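Local coordinates for HpcH/HpaI aldolase/citrate lyase family protein (Burkholderia cenocepacia, PDB 4MF4) that is of undescribed function but belongs to the HpcH/HpaI aldolase/citrate lyase family, folded as a closed eight-stranded parallel barrel and assembled from six chains, at residues G138-R141 and A142-F145; L193-L197 and G198-D202. One frame throughout, in Å; residues are numbered along the deposited sequence. Where two conformers were deposited one is given.

How the contacts relate
Both contacts lie at the periphery of an eight-stranded parallel TIM barrel, and they come in series: contact 1 closes before contact 2 opens. Contact 1 (138-145) is a turn within the long loop between helix 112-121 and helix 151-154, after barrel strand 103-106. Contact 2 (193-202) is the C-terminal end of helix 190-196, which follows barrel strand 185-188, and the loop leading on toward helix 206-222. Their centres lie about 42 Å apart on opposite sides of the chain's centre, with nearest atoms about 30 Å apart, so neither touches the other. Contact 1 meets two neighbouring subunits and contact 2 a different one, which ties these peripheral parts into the assembly.

Contact 1 (G138-R141 and A142-F145); sequences GMVR and AAAF
Val140 O lies inside a tight turn and accepts two backbone bonds, from Ala143 N at 2.9 Å and from Phe145 N at 3.0 Å, the two donors reaching it from opposite faces of its carbonyl plane. One residue on, Ala144 N bonds to Arg141 O at 2.8 Å. Positive phi at Ala144 turns the chain back, bringing Phe145 CA to 3.4 Å from Met139 O in a nearly straight CA-H...O contact.

Among the side chains, the Phe145 ring lies against the backbone of Arg141: Arg141 CA stands over one face, 4.0 Å from the centroid, a CH-pi contact offset toward the rim. The ring is put there by chi1 of -59°, which turns CG away from its own carbonyl carbon. Arg141 CB and CG run past Phe145 CZ, each at 4.0 Å, and the chain then extends beyond the ring with the guanidinium plane turned 73° from it. Arg141 NH1 is hydrogen-bonded to Ala99 O, and Arg141 NE forms a salt bridge with Glu41 OE1 of a neighbouring subunit. Elsewhere in the turn, Ala143 CB packs 3.3 Å from Gly138 O.

Phe145 also packs on Leu257 of a different neighbouring subunit. This is a short 3-10 turn at Arg141-Ala142 closed by a Schellman-type pair of bonds, in the loop between helix 112-121 and helix 151-154, drawn into the subunit interface.

Contact 2 (L193-L197 and G198-D202); sequences LAASL and GHLGD
Ala195 O is gripped by two donors, Gly198 N at 3.0 Å and a water at 2.9 Å, where helix 190-196 stops. The motif is a Schellman C-cap: Gly198 takes positive phi (95°), and the next amide, His199 N, turns back to Ala194 O at 2.7 Å. Gly198 N approaches Ala195 O from well above the carbonyl plane, whereas His199 N is tilted 32° from the plane of Ala194 O. The same water accepts from Leu200 N, tying the cap to the chain that follows.

From His199 the chain enters a type II beta turn, closed by the bond from Asp202 N to His199 O, with Gly201 also at positive phi. The turn folds the loop back beside the helix end, bringing Asp202 O to 3.9 Å from Ala194 CB. The same methyl, Ala194 CB, also sits 3.4 Å from His199 O. At His199, chi1 of -71° sets CG anti to the carbonyl carbon, and His199 ND1 lies 3.2 Å from Leu197 O; its ring also stacks on His205, and Val208 of helix 206-222 touches the same side chain.

On the side facing a neighbouring subunit, Ala195 packs on Val136 and Leu200 on Pro125 of that chain. Across the helix end Leu200 CD1 rests 3.9 Å from Ala195 CB.

Contact 1 (G138-R141 and A142-F145)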
loop_
_atom_site.group_PDB
_atom_site.type_symbol
_atom_site.label_atom_id
_atom_site.label_comp_id
_atom_site.label_asym_id
_atom_site.label_seq_id
_atom_site.Cartn_x
_atom_site.Cartn_y
_atom_site.Cartn_z
ATOM N N GLY A 138 -1.798 24.990 8.940
ATOM C CA GLY A 138 -0.715 24.968 9.903
ATOM C C GLY A 138 -0.248 23.606 10.338
ATOM O O GLY A 138 0.849 23.514 10.890
ATOM N N MET A 139 -1.040 22.552 10.094
ATOM C CA MET A 139 -0.776 21.209 10.630
ATOM C C MET A 139 -0.090 20.235 9.674
ATOM O O MET A 139 0.053 19.042 9.984
ATOM C CB MET A 139 -2.091 20.567 11.126
ATOM C CG MET A 139 -3.033 20.005 10.055
ATOM S SD MET A 139 -3.806 21.249 8.947
ATOM C CE MET A 139 -5.210 21.702 9.981
ATOM N N VAL A 140 0.274 20.717 8.504
ATOM C CA VAL A 140 0.886 19.853 7.480
ATOM C C VAL A 140 2.379 19.505 7.749
ATOM O O VAL A 140 3.078 20.183 8.545
ATOM C CB VAL A 140 0.796 20.519 6.107
ATOM C CG1 VAL A 140 -0.672 20.730 5.694
ATOM C CG2 VAL A 140 1.581 21.823 6.066
ATOM N N ARG A 141 2.876 18.494 7.015
ATOM C CA ARG A 141 4.240 18.004 7.191
ATOM C C ARG A 141 5.216 19.188 7.081
ATOM O O ARG A 141 6.083 19.346 7.931
ATOM C CB ARG A 141 4.567 16.909 6.182
ATOM C CG ARG A 141 5.990 16.392 6.317
ATOM C CD ARG A 141 6.258 15.106 5.570
ATOM N NE ARG A 141 7.595 14.736 5.975
ATOM C CZ ARG A 141 8.740 15.123 5.400
ATOM N NH1 ARG A 141 8.786 15.814 4.256
ATOM N NH2 ARG A 141 9.866 14.762 5.968
ATOM N N ALA A 142 5.020 20.061 6.090
ATOM C CA ALA A 142 5.960 21.213 5.870
ATOM C C ALA A 142 6.104 22.116 7.093
ATOM O O ALA A 142 7.145 22.757 7.269
ATOM C CB ALA A 142 5.518 22.066 4.683
ATOM N N ALA A 143 5.054 22.189 7.918
ATOM C CA ALA A 143 5.104 22.975 9.161
ATOM C C ALA A 143 5.461 22.175 10.387
ATOM O O ALA A 143 5.070 22.565 11.484
ATOM C CB ALA A 143 3.770 23.611 9.418
ATOM N N ALA A 144 6.159 21.053 10.210
ATOM C CA ALA A 144 6.447 20.178 11.335
ATOM C C ALA A 144 5.151 19.878 12.129
ATOM O O ALA A 144 5.160 19.813 13.370
ATOM C CB ALA A 144 7.494 20.828 12.234
ATOM N N PHE A 145 4.049 19.715 11.392
ATOM C CA PHE A 145 2.766 19.277 11.949
ATOM C C PHE A 145 2.169 20.252 12.945
ATOM O O PHE A 145 1.410 19.858 13.804
ATOM C CB PHE A 145 2.908 17.869 12.559
ATOM C CG PHE A 145 3.368 16.847 11.565
ATOM C CD1 PHE A 145 2.491 16.308 10.651
ATOM C CD2 PHE A 145 4.709 16.494 11.498
ATOM C CE1 PHE A 145 2.931 15.385 9.709
ATOM C CE2 PHE A 145 5.161 15.594 10.565
ATOM C CZ PHE A 145 4.266 15.025 9.680
#

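Contact 2 (L193-L197 and G198-D202)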
loop_
_atom_site.group_PDB
_atom_site.type_symbol
_atom_site.label_atom_id
_atom_site.label_comp_id
_atom_site.label_asym_id
_atom_site.label_seq_id
_atom_site.Cartn_x
_atom_site.Cartn_y
_atom_site.Cartn_z
ATOM N N LEU A 193 12.164 19.261 -25.850
ATOM C CA LEU A 193 12.382 20.442 -26.676
ATOM C C LEU A 193 12.494 19.996 -28.135
ATOM O O LEU A 193 11.838 20.564 -29.009
ATOM C CB LEU A 193 13.566 21.245 -26.176
ATOM C CG LEU A 193 13.836 22.581 -26.850
ATOM C CD1 LEU A 193 12.624 23.502 -26.884
ATOM C CD2 LEU A 193 15.005 23.267 -26.141
ATOM N N ALA A 194 13.259 18.926 -28.383
ATOM C CA ALA A 194 13.433 18.425 -29.739
ATOM C C ALA A 194 12.072 18.014 -30.332
ATOM O O ALA A 194 11.758 18.366 -31.479
ATOM C CB ALA A 194 14.422 17.270 -29.761
ATOM N N ALA A 195 11.238 17.338 -29.543
ATOM C CA ALA A 195 9.908 16.968 -30.030
ATOM C C ALA A 195 9.060 18.191 -30.407
ATOM O O ALA A 195 8.437 18.223 -31.470
ATOM C CB ALA A 195 9.185 16.103 -29.006
ATOM N N SER A 196 8.994 19.206 -29.554
ATOM C CA SER A 196 8.137 20.360 -29.896
ATOM C C SER A 196 8.657 21.157 -31.084
ATOM O O SER A 196 7.874 21.803 -31.806
ATOM C CB SER A 196 7.910 21.307 -28.725
ATOM O OG SER A 196 7.406 22.533 -29.237
ATOM N N LEU A 197 9.959 21.096 -31.345
ATOM C CA LEU A 197 10.473 21.817 -32.481
ATOM C C LEU A 197 10.394 20.976 -33.759
ATOM O O LEU A 197 10.884 21.413 -34.796
ATOM C CB LEU A 197 11.925 22.268 -32.250
ATOM C CG LEU A 197 12.189 23.104 -30.993
ATOM C CD1 LEU A 197 13.676 23.271 -30.723
ATOM C CD2 LEU A 197 11.552 24.480 -31.106
ATOM N N GLY A 198 9.814 19.774 -33.693
ATOM C CA GLY A 198 9.585 18.969 -34.881
ATOM C C GLY A 198 10.677 17.958 -35.129
ATOM O O GLY A 198 10.809 17.453 -36.230
ATOM N N HIS A 199 11.440 17.634 -34.087
ATOM C CA HIS A 199 12.656 16.829 -34.188
ATOM C C HIS A 199 12.679 15.725 -33.147
ATOM O O HIS A 199 13.676 15.475 -32.498
ATOM C CB HIS A 199 13.881 17.755 -34.054
ATOM C CG HIS A 199 14.061 18.619 -35.249
ATOM N ND1 HIS A 199 13.671 19.940 -35.281
ATOM C CD2 HIS A 199 14.469 18.313 -36.500
ATOM C CE1 HIS A 199 13.898 20.430 -36.484
ATOM N NE2 HIS A 199 14.370 19.459 -37.242
ATOM N N LEU A 200 11.540 15.078 -32.987
ATOM C CA LEU A 200 11.402 13.961 -32.088
ATOM C C LEU A 200 12.538 12.942 -32.231
ATOM O O LEU A 200 12.817 12.481 -33.337
ATOM C CB LEU A 200 10.076 13.274 -32.378
ATOM C CG LEU A 200 9.699 12.026 -31.606
ATOM C CD1 LEU A 200 9.262 12.358 -30.192
ATOM C CD2 LEU A 200 8.580 11.316 -32.358
ATOM N N GLY A 201 13.179 12.603 -31.104
ATOM C CA GLY A 201 14.281 11.634 -31.072
ATOM C C GLY A 201 15.629 12.133 -31.553
ATOM O O GLY A 201 16.583 11.353 -31.661
ATOM N N ASP A 202 15.718 13.418 -31.867
ATOM C CA ASP A 202 16.922 13.979 -32.470
ATOM C C ASP A 202 17.391 15.240 -31.731
ATOM O O ASP A 202 17.302 16.339 -32.271
ATOM C CB ASP A 202 16.624 14.292 -33.955
ATOM C CG ASP A 202 17.880 14.676 -34.761
ATOM O OD1 ASP A 202 19.021 14.505 -34.270
ATOM O OD2 ASP A 202 17.688 15.219 -35.864
HETATM O O HOH W 1 8.690 16.185 -33.462
#